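Local atomic coordinates of ketol-acid reductoisomerase (uncultured archaeon GZfos26G2, PDB entry 4XDY), a protein that catalyses, with magnesium and NADH, the methyl migration and reduction that turn (S)-2-acetolactate into (R)-2,3-dihydroxy-isovalerate in branched-chain amino acid synthesis. Residues 133-138 and 193-198; 227-232 and 323-328; 240-243 and 249-252. One frame throughout, in Å; residues are numbered along the deposited sequence.

Overall arrangement
Contact 1 joins the Rossmann domain to the first helix of the C-terminal domain at the two magnesium ions, with the inhibitor on the metals and the nicotinamide of NADH against it. Contacts 2 and 3 share helix 225-254 in the helical C-terminal domain but do not touch, their nearest atoms being about 9 Å apart; contact 3 is nested in the chain loop that contact 2 closes. Centre to centre, contact 1 lies about 22 Å from contact 3 and about 28 Å from contact 2. All three touch the second subunit, whose Ser256 reaches the inhibitor of contact 1. Around contact 3, the Met251 side chain comes within about 6 Å of a bound inhibitor.

Contact 1 (133-138 and 193-198); sequences APKAPG and YEDLFG. With MG (magnesium ion), chain D; MG (magnesium ion), chain C; NAI (1,4-dihydronicotinamide adenine dinucleotide), chain E; HIO (N-hydroxy-N-isopropyloxamic acid), chain H.
Lys135 reaches from the end of strand 128-134 to two neighbouring carboxylates on helix 188-203, those of Glu194 and Asp195. Its NZ forms a salt bridge to Glu194 OE1 at 2.7 Å, using the syn lone pair of that oxygen. A second charged hydrogen bond runs from Lys135 NZ to Asp195 OD1 at 2.9 Å; it meets the anti side, 26° out of the carboxylate plane. Bends at chi2 (-66°) and chi3 (95°) curl the lysine chain round to bring NZ between the two acids, and Glu191 supplies a third carboxylate.

Metal coordination is the other bond type. Asp195 bridges the two magnesium ions, OD1 binding one at 2.0 Å and OD2 the other at 2.1 Å. Inhibitor O2 bridges them too, with O3 added to the first ion and O11 to the second; three waters complete the first, two waters and Glu199 the second.

Van der Waals contact seats the ligands: Pro137 CB lies 3.7 Å from methyl C42 of the inhibitor, while Ala136 O approaches nicotinamide C4N at 3.4 Å. Replacing Lys135 by a methionine would probably leave Glu194 OE1 and Asp195 OD1 without their shared cation, the glutamate, which no metal holds here, being the more likely to turn. Nicotinamide C4N stands close to inhibitor C2, so the dinuclear site holds the bound oxamate where hydride delivery to a substrate would be expected.

Contact 2 (227-232 and 323-328); sequences MAYFEC and AEIRKL
Tyr229 and Ile325 mark the nearest backbone approach, their CA atoms 8.7 Å apart. The two short helical segments cross steeply, at -76°, with axes 11.0 Å apart at closest, so large side chains have to fill the gap. Helix 225-254 widens into a pi-type turn at 230-232, just past the tyrosine.

Ile325 points into the gap and sets its two methyls, CD1 and CG2, against two aromatic rings. Its CD1 methyl rests against Tyr229, 3.6 Å from that ring's CD1, approaching obliquely as the two side chains slide past each other in opposite directions. The CG2 branch of Ile325 touches Phe230 CE1 at 3.5 Å, and CD1 lies over one face of the phenylalanine ring.

Beyond this apolar patch sits one polar bond. Arg326 NH1 donates to Tyr229 OH at 3.0 Å, with an N-H...O angle of 160°, and the hydroxyl lies almost exactly in the guanidinium plane, at its edge. A bend at chi3 (-61°) turns the guanidinium back to the tyrosine, and Arg326 CD packs 3.6 Å from the same OH. The bond thus fixes the outer end of a buried ring whose base is held by isoleucine.

Phe230 also meets Pro152 of the second subunit. This is helix-on-helix packing within the all-helical, knotted C-terminal domain of ketol-acid reductoisomerases, placing helix 317-327 across helix 225-254.

Contact 3 (240-243 and 249-252); sequences VDLV and KRMA
Met251 packs its CB against both Leu242 and Val243, although it lies nine positions beyond the leucine. The CA atoms of Leu242 and Met251 are only 5.0 Å apart, far closer than a straight helix would allow, so the helical chain doubles back between the two segments.

The methionine leaves the backbone with CG anti to N (chi1 -172°), then turns at chi2 to -91°, well off a staggered value, and bends again at chi3. This lays it alongside Val243, the two side chains pointing the same way. Val243 CG2, the branch beside the backbone N, touches Met251 CB at 3.8 Å, and the bent chain brings CE back to 4.1 Å from the same CG2. Leu242 meets the root of the same side chain, CB to Met251 CB at 3.9 Å.

Arg250 meets the outer end of Leu242. A bend at chi2 (54°) carries its aliphatic part past the leucine, with Arg250 CG 4.0 Å from Leu242 CD2 and 3.7 Å from Leu242 O. The charge at the far end pairs elsewhere, NH1 forming a salt bridge to Glu253.

No hydrogen bond joins the segments; the contact is apolar packing. Met251 also meets Met263 of helix 257-270 and Val208 of the second subunit. These are two helical passes packed together at the dimer interface of the knotted domain, one layer behind the inhibitor pocket, where Met251 touches the pocket residue Ile239.

Contact 1 (133-138 and 193-198)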
loop_
_atom_site.group_PDB
_atom_site.type_symbol
_atom_site.label_atom_id
_atom_site.label_comp_id
_atom_site.label_asym_id
_atom_site.label_seq_id
_atom_site.Cartn_x
_atom_site.Cartn_y
_atom_site.Cartn_z
ATOM N N ALA A 133 2.594 3.132 21.727
ATOM C CA ALA A 133 3.241 3.223 20.397
ATOM C C ALA A 133 2.317 2.816 19.305
ATOM O O ALA A 133 2.018 1.624 19.203
ATOM C CB ALA A 133 4.479 2.367 20.373
ATOM N N PRO A 134 1.829 3.776 18.440
ATOM C CA PRO A 134 0.904 3.384 17.392
ATOM C C PRO A 134 1.722 2.802 16.248
ATOM O O PRO A 134 2.732 3.390 15.901
ATOM C CB PRO A 134 0.221 4.722 16.983
ATOM C CG PRO A 134 1.258 5.751 17.310
ATOM C CD PRO A 134 2.137 5.217 18.379
ATOM N N LYS A 135 1.220 1.743 15.600
ATOM C CA LYS A 135 1.838 1.126 14.435
ATOM C C LYS A 135 1.213 1.803 13.202
ATOM O O LYS A 135 0.403 1.221 12.428
ATOM C CB LYS A 135 1.609 -0.415 14.467
ATOM C CG LYS A 135 2.149 -1.106 15.697
ATOM C CD LYS A 135 3.664 -1.069 15.831
ATOM C CE LYS A 135 4.264 0.055 16.680
ATOM N NZ LYS A 135 5.794 0.140 16.769
ATOM N N ALA A 136 1.487 3.131 13.081
ATOM C CA ALA A 136 0.832 3.942 12.095
ATOM C C ALA A 136 1.484 5.311 11.989
ATOM O O ALA A 136 1.879 5.910 12.995
ATOM C CB ALA A 136 -0.610 4.161 12.439
ATOM N N PRO A 137 1.590 5.819 10.745
ATOM C CA PRO A 137 1.883 7.234 10.608
ATOM C C PRO A 137 0.729 8.138 11.168
ATOM O O PRO A 137 -0.453 7.824 11.045
ATOM C CB PRO A 137 2.070 7.431 9.096
ATOM C CG PRO A 137 1.218 6.361 8.511
ATOM C CD PRO A 137 1.239 5.204 9.469
ATOM N N GLY A 138 1.096 9.284 11.695
ATOM C CA GLY A 138 0.138 10.036 12.472
ATOM C C GLY A 138 -1.084 10.540 11.690
ATOM O O GLY A 138 -2.188 10.577 12.230
ATOM N N TYR A 193 12.956 -2.309 18.950
ATOM C CA TYR A 193 13.632 -3.091 17.931
ATOM C C TYR A 193 12.765 -3.459 16.773
ATOM O O TYR A 193 13.200 -3.335 15.599
ATOM C CB TYR A 193 14.228 -4.372 18.552
ATOM C CG TYR A 193 15.124 -4.179 19.748
ATOM C CD1 TYR A 193 15.951 -3.077 19.884
ATOM C CD2 TYR A 193 15.182 -5.168 20.734
ATOM C CE1 TYR A 193 16.778 -2.904 20.997
ATOM C CE2 TYR A 193 16.013 -5.016 21.849
ATOM C CZ TYR A 193 16.835 -3.917 21.978
ATOM O OH TYR A 193 17.655 -3.753 23.057
ATOM N N GLU A 194 11.543 -3.856 17.033
ATOM C CA GLU A 194 10.625 -4.272 15.945
ATOM C C GLU A 194 10.303 -3.054 15.078
ATOM O O GLU A 194 10.186 -3.159 13.869
ATOM C CB GLU A 194 9.373 -4.947 16.468
ATOM C CG GLU A 194 8.415 -4.093 17.263
ATOM C CD GLU A 194 7.528 -3.219 16.425
ATOM O OE1 GLU A 194 6.981 -2.233 16.993
ATOM O OE2 GLU A 194 7.261 -3.569 15.210
ATOM N N ASP A 195 10.151 -1.917 15.747
ATOM C CA ASP A 195 9.749 -0.654 15.069
ATOM C C ASP A 195 10.852 -0.192 14.110
ATOM O O ASP A 195 10.590 0.113 12.965
ATOM C CB ASP A 195 9.458 0.421 16.091
ATOM C CG ASP A 195 8.875 1.671 15.439
ATOM O OD1 ASP A 195 7.681 1.627 15.085
ATOM O OD2 ASP A 195 9.685 2.605 15.217
ATOM N N LEU A 196 12.047 -0.131 14.627
ATOM C CA LEU A 196 13.220 0.235 13.843
ATOM C C LEU A 196 13.402 -0.723 12.680
ATOM O O LEU A 196 13.531 -0.299 11.535
ATOM C CB LEU A 196 14.427 0.285 14.706
ATOM C CG LEU A 196 14.555 1.433 15.716
ATOM C CD1 LEU A 196 15.818 1.263 16.515
ATOM C CD2 LEU A 196 14.609 2.821 15.078
ATOM N N PHE A 197 13.290 -2.029 12.972
ATOM C CA PHE A 197 13.392 -3.015 11.897
ATOM C C PHE A 197 12.359 -2.816 10.814
ATOM O O PHE A 197 12.685 -2.818 9.611
ATOM C CB PHE A 197 13.230 -4.447 12.470
ATOM C CG PHE A 197 13.188 -5.477 11.414
ATOM C CD1 PHE A 197 14.358 -5.898 10.825
ATOM C CD2 PHE A 197 12.005 -5.974 10.958
ATOM C CE1 PHE A 197 14.319 -6.890 9.826
ATOM C CE2 PHE A 197 11.945 -6.913 9.901
ATOM C CZ PHE A 197 13.126 -7.377 9.341
ATOM N N GLY A 198 11.113 -2.665 11.221
ATOM C CA GLY A 198 9.986 -2.573 10.285
ATOM C C GLY A 198 10.137 -1.360 9.368
ATOM O O GLY A 198 9.964 -1.455 8.177
HETATM MG MG MG D . 6.643 2.379 13.538
HETATM MG MG MG C . 9.584 4.403 14.208
HETATM P PA NAI E . 7.915 15.575 14.622
HETATM O O1A NAI E . 9.234 15.418 13.850
HETATM O O2A NAI E . 6.652 15.725 13.893
HETATM O O5B NAI E . 8.215 16.698 15.739
HETATM C C5B NAI E . 7.135 17.186 16.585
HETATM C C4B NAI E . 7.296 18.729 16.747
HETATM O O4B NAI E . 8.492 18.902 17.499
HETATM C C3B NAI E . 7.499 19.587 15.471
HETATM O O3B NAI E . 6.225 19.742 14.845
HETATM C C2B NAI E . 8.136 20.842 16.030
HETATM O O2B NAI E . 7.095 21.745 16.407
HETATM C C1B NAI E . 8.868 20.285 17.278
HETATM N N9A NAI E . 10.310 20.332 17.103
HETATM C C8A NAI E . 10.963 19.886 15.948
HETATM N N7A NAI E . 12.269 20.067 16.095
HETATM C C5A NAI E . 12.452 20.653 17.308
HETATM C C6A NAI E . 13.599 21.144 18.049
HETATM N N6A NAI E . 14.842 21.073 17.553
HETATM N N1A NAI E . 13.431 21.648 19.300
HETATM C C2A NAI E . 12.196 21.763 19.830
HETATM N N3A NAI E . 11.089 21.349 19.239
HETATM C C4A NAI E . 11.157 20.801 17.970
HETATM O O3 NAI E . 7.809 14.221 15.628
HETATM P PN NAI E . 7.012 12.830 15.182
HETATM O O1N NAI E . 7.537 12.333 13.850
HETATM O O2N NAI E . 5.579 13.123 15.330
HETATM O O5D NAI E . 7.687 11.899 16.269
HETATM C C5D NAI E . 7.220 11.984 17.657
HETATM C C4D NAI E . 7.500 10.644 18.429
HETATM O O4D NAI E . 6.552 9.725 17.850
HETATM C C3D NAI E . 8.859 10.011 18.200
HETATM O O3D NAI E . 9.285 9.324 19.382
HETATM C C2D NAI E . 8.660 8.992 17.053
HETATM O O2D NAI E . 9.604 7.927 16.974
HETATM C C1D NAI E . 7.258 8.516 17.373
HETATM N N1N NAI E . 6.435 7.945 16.301
HETATM C C2N NAI E . 6.222 8.683 15.191
HETATM C C3N NAI E . 5.450 8.218 14.186
HETATM C C7N NAI E . 5.161 9.070 13.074
HETATM O O7N NAI E . 5.832 10.073 12.678
HETATM N N7N NAI E . 3.959 8.888 12.586
HETATM C C4N NAI E . 4.840 6.913 14.338
HETATM C C5N NAI E . 4.927 6.291 15.623
HETATM C C6N NAI E . 5.761 6.827 16.553
HETATM C C1 HIO H . 8.167 6.169 12.498
HETATM O O11 HIO H . 9.215 6.147 13.195
HETATM O O12 HIO H . 7.671 7.140 11.840
HETATM C C2 HIO H . 7.424 4.837 12.611
HETATM O O2 HIO H . 7.743 4.075 13.561
HETATM N N3 HIO H . 6.569 4.402 11.705
HETATM O O3 HIO H . 5.655 3.314 12.055
HETATM C C4 HIO H . 6.426 4.979 10.403
HETATM C C41 HIO H . 6.475 3.854 9.361
HETATM C C42 HIO H . 5.111 5.749 10.425
HETATM O O HOH W 1 5.433 3.125 15.210
HETATM O O HOH W 2 5.376 0.603 13.510
HETATM O O HOH W 3 8.001 1.383 12.266
HETATM O O HOH W 4 11.535 4.918 14.698
HETATM O O HOH W 5 8.850 5.303 16.033
#

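Contact 2 (227-232 and 323-328)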
loop_
_atom_site.group_PDB
_atom_site.type_symbol
_atom_site.label_atom_id
_atom_site.label_comp_id
_atom_site.label_asym_id
_atom_site.label_seq_id
_atom_site.Cartn_x
_atom_site.Cartn_y
_atom_site.Cartn_z
ATOM N N MET A 227 4.526 5.540 -17.439
ATOM C CA MET A 227 4.116 4.110 -17.408
ATOM C C MET A 227 4.693 3.380 -16.200
ATOM O O MET A 227 3.979 2.725 -15.471
ATOM C CB MET A 227 4.477 3.507 -18.742
ATOM C CG MET A 227 3.946 2.089 -18.951
ATOM S SD MET A 227 4.517 1.417 -20.522
ATOM C CE MET A 227 3.619 2.492 -21.645
ATOM N N ALA A 228 5.995 3.573 -15.941
ATOM C CA ALA A 228 6.670 3.052 -14.787
ATOM C C ALA A 228 6.090 3.543 -13.524
ATOM O O ALA A 228 5.902 2.796 -12.576
ATOM C CB ALA A 228 8.154 3.328 -14.862
ATOM N N TYR A 229 5.682 4.816 -13.474
ATOM C CA TYR A 229 4.937 5.308 -12.299
ATOM C C TYR A 229 3.606 4.670 -11.989
ATOM O O TYR A 229 3.346 4.309 -10.855
ATOM C CB TYR A 229 4.785 6.888 -12.349
ATOM C CG TYR A 229 4.076 7.382 -11.114
ATOM C CD1 TYR A 229 2.730 7.605 -11.076
ATOM C CD2 TYR A 229 4.792 7.786 -10.024
ATOM C CE1 TYR A 229 2.073 7.984 -9.911
ATOM C CE2 TYR A 229 4.184 8.195 -8.886
ATOM C CZ TYR A 229 2.862 8.305 -8.816
ATOM O OH TYR A 229 2.306 8.722 -7.640
ATOM N N PHE A 230 2.740 4.517 -12.994
ATOM C CA PHE A 230 1.455 3.964 -12.781
ATOM C C PHE A 230 1.618 2.478 -12.357
ATOM O O PHE A 230 0.907 1.982 -11.500
ATOM C CB PHE A 230 0.654 4.006 -14.033
ATOM C CG PHE A 230 0.090 5.410 -14.388
ATOM C CD1 PHE A 230 -0.374 6.265 -13.381
ATOM C CD2 PHE A 230 -0.002 5.810 -15.667
ATOM C CE1 PHE A 230 -0.949 7.524 -13.682
ATOM C CE2 PHE A 230 -0.521 7.068 -16.002
ATOM C CZ PHE A 230 -0.992 7.884 -15.002
ATOM N N GLU A 231 2.531 1.787 -13.003
ATOM C CA GLU A 231 2.756 0.352 -12.712
ATOM C C GLU A 231 3.368 0.142 -11.340
ATOM O O GLU A 231 2.972 -0.786 -10.659
ATOM C CB GLU A 231 3.666 -0.273 -13.750
ATOM C CG GLU A 231 3.901 -1.753 -13.591
ATOM C CD GLU A 231 2.700 -2.596 -13.892
ATOM O OE1 GLU A 231 1.885 -2.261 -14.762
ATOM O OE2 GLU A 231 2.502 -3.636 -13.224
ATOM N N CYS A 232 4.435 0.866 -10.978
ATOM C CA CYS A 232 5.233 0.543 -9.799
ATOM C C CYS A 232 4.822 1.305 -8.546
ATOM O O CYS A 232 5.161 0.894 -7.466
ATOM C CB CYS A 232 6.715 0.790 -10.068
ATOM S SG CYS A 232 7.480 -0.200 -11.353
ATOM N N ALA A 323 4.915 13.706 -9.270
ATOM C CA ALA A 323 4.264 14.987 -8.878
ATOM C C ALA A 323 3.442 15.564 -10.045
ATOM O O ALA A 323 2.343 16.039 -9.834
ATOM C CB ALA A 323 5.258 16.010 -8.320
ATOM N N GLU A 324 3.980 15.483 -11.236
ATOM C CA GLU A 324 3.346 16.021 -12.466
ATOM C C GLU A 324 2.079 15.224 -12.729
ATOM O O GLU A 324 0.993 15.767 -12.967
ATOM C CB GLU A 324 4.299 15.861 -13.687
ATOM C CG GLU A 324 5.608 16.647 -13.671
ATOM C CD GLU A 324 6.549 16.446 -14.906
ATOM O OE1 GLU A 324 6.709 15.317 -15.524
ATOM O OE2 GLU A 324 7.183 17.486 -15.244
ATOM N N ILE A 325 2.194 13.871 -12.590
ATOM C CA ILE A 325 0.998 13.008 -12.774
ATOM C C ILE A 325 -0.125 13.281 -11.798
ATOM O O ILE A 325 -1.312 13.393 -12.172
ATOM C CB ILE A 325 1.420 11.501 -12.740
ATOM C CG1 ILE A 325 2.272 11.137 -13.943
ATOM C CG2 ILE A 325 0.228 10.580 -12.583
ATOM C CD1 ILE A 325 2.876 9.747 -13.949
ATOM N N ARG A 326 0.234 13.396 -10.534
ATOM C CA ARG A 326 -0.739 13.487 -9.468
ATOM C C ARG A 326 -1.461 14.894 -9.543
ATOM O O ARG A 326 -2.664 14.972 -9.329
ATOM C CB ARG A 326 -0.163 13.314 -8.124
ATOM C CG ARG A 326 0.281 11.878 -7.794
ATOM C CD ARG A 326 0.690 11.708 -6.356
ATOM N NE ARG A 326 1.834 12.542 -5.956
ATOM C CZ ARG A 326 3.121 12.321 -6.140
ATOM N NH1 ARG A 326 3.623 11.164 -6.581
ATOM N NH2 ARG A 326 3.969 13.268 -5.761
ATOM N N LYS A 327 -0.705 15.894 -9.969
ATOM C CA LYS A 327 -1.277 17.269 -10.180
ATOM C C LYS A 327 -2.377 17.272 -11.242
ATOM O O LYS A 327 -3.293 18.082 -11.208
ATOM C CB LYS A 327 -0.131 18.212 -10.585
ATOM C CG LYS A 327 -0.549 19.657 -10.681
ATOM C CD LYS A 327 0.610 20.444 -11.265
ATOM C CE LYS A 327 0.368 21.969 -11.255
ATOM N NZ LYS A 327 1.648 22.653 -10.859
ATOM N N LEU A 328 -2.261 16.393 -12.210
ATOM C CA LEU A 328 -3.218 16.260 -13.322
ATOM C C LEU A 328 -4.376 15.340 -13.065
ATOM O O LEU A 328 -5.278 15.223 -13.909
ATOM C CB LEU A 328 -2.459 15.836 -14.569
ATOM C CG LEU A 328 -1.395 16.806 -15.081
ATOM C CD1 LEU A 328 -0.479 16.169 -16.125
ATOM C CD2 LEU A 328 -2.066 18.056 -15.715
#

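Contact 3 (240-243 and 249-252)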
loop_
_atom_site.group_PDB
_atom_site.type_symbol
_atom_site.label_atom_id
_atom_site.label_comp_id
_atom_site.label_asym_id
_atom_site.label_seq_id
_atom_site.Cartn_x
_atom_site.Cartn_y
_atom_site.Cartn_z
ATOM N N VAL A 240 -2.047 -3.197 -2.200
ATOM C CA VAL A 240 -1.887 -3.279 -0.758
ATOM C C VAL A 240 -3.205 -3.162 -0.043
ATOM O O VAL A 240 -3.431 -3.857 1.010
ATOM C CB VAL A 240 -0.837 -2.251 -0.253
ATOM C CG1 VAL A 240 -0.811 -2.216 1.240
ATOM C CG2 VAL A 240 0.549 -2.555 -0.781
ATOM N N ASP A 241 -4.137 -2.366 -0.585
ATOM C CA ASP A 241 -5.499 -2.292 -0.016
ATOM C C ASP A 241 -6.165 -3.672 0.059
ATOM O O ASP A 241 -6.828 -3.971 1.039
ATOM C CB ASP A 241 -6.407 -1.326 -0.787
ATOM C CG ASP A 241 -6.118 0.158 -0.449
ATOM O OD1 ASP A 241 -5.328 0.444 0.486
ATOM O OD2 ASP A 241 -6.702 1.032 -1.140
ATOM N N LEU A 242 -5.976 -4.495 -0.959
ATOM C CA LEU A 242 -6.534 -5.876 -0.945
ATOM C C LEU A 242 -5.937 -6.746 0.158
ATOM O O LEU A 242 -6.693 -7.441 0.912
ATOM C CB LEU A 242 -6.352 -6.494 -2.299
ATOM C CG LEU A 242 -7.351 -5.861 -3.292
ATOM C CD1 LEU A 242 -6.903 -6.211 -4.653
ATOM C CD2 LEU A 242 -8.763 -6.353 -3.057
ATOM N N VAL A 243 -4.632 -6.640 0.307
ATOM C CA VAL A 243 -3.928 -7.394 1.350
ATOM C C VAL A 243 -4.406 -6.929 2.718
ATOM O O VAL A 243 -4.626 -7.726 3.645
ATOM C CB VAL A 243 -2.433 -7.275 1.267
ATOM C CG1 VAL A 243 -1.774 -8.075 2.424
ATOM C CG2 VAL A 243 -1.881 -7.782 -0.070
ATOM N N LYS A 249 -4.438 -13.924 0.585
ATOM C CA LYS A 249 -5.528 -14.672 -0.007
ATOM C C LYS A 249 -6.495 -13.839 -0.864
ATOM O O LYS A 249 -6.843 -14.193 -1.999
ATOM C CB LYS A 249 -6.375 -15.289 1.130
ATOM C CG LYS A 249 -7.522 -16.088 0.563
ATOM C CD LYS A 249 -8.234 -16.878 1.663
ATOM C CE LYS A 249 -9.634 -17.226 1.161
ATOM N NZ LYS A 249 -10.151 -18.444 1.827
ATOM N N ARG A 250 -6.960 -12.725 -0.323
ATOM C CA ARG A 250 -7.869 -11.826 -1.051
ATOM C C ARG A 250 -7.223 -11.246 -2.288
ATOM O O ARG A 250 -7.779 -11.199 -3.366
ATOM C CB ARG A 250 -8.283 -10.672 -0.140
ATOM C CG ARG A 250 -9.212 -9.607 -0.724
ATOM C CD ARG A 250 -10.438 -10.252 -1.305
ATOM N NE ARG A 250 -11.374 -9.351 -1.933
ATOM C CZ ARG A 250 -12.230 -9.724 -2.901
ATOM N NH1 ARG A 250 -12.317 -10.983 -3.384
ATOM N NH2 ARG A 250 -13.003 -8.810 -3.384
ATOM N N MET A 251 -6.010 -10.760 -2.104
ATOM C CA MET A 251 -5.306 -10.178 -3.229
ATOM C C MET A 251 -5.098 -11.165 -4.361
ATOM O O MET A 251 -5.350 -10.854 -5.529
ATOM C CB MET A 251 -4.019 -9.539 -2.703
ATOM C CG MET A 251 -3.254 -8.717 -3.758
ATOM S SD MET A 251 -2.032 -9.647 -4.690
ATOM C CE MET A 251 -0.671 -9.619 -3.517
ATOM N N ALA A 252 -4.625 -12.382 -4.035
ATOM C CA ALA A 252 -4.402 -13.400 -5.012
ATOM C C ALA A 252 -5.703 -13.798 -5.756
ATOM O O ALA A 252 -5.632 -14.250 -6.897
ATOM C CB ALA A 252 -3.802 -14.647 -4.347
#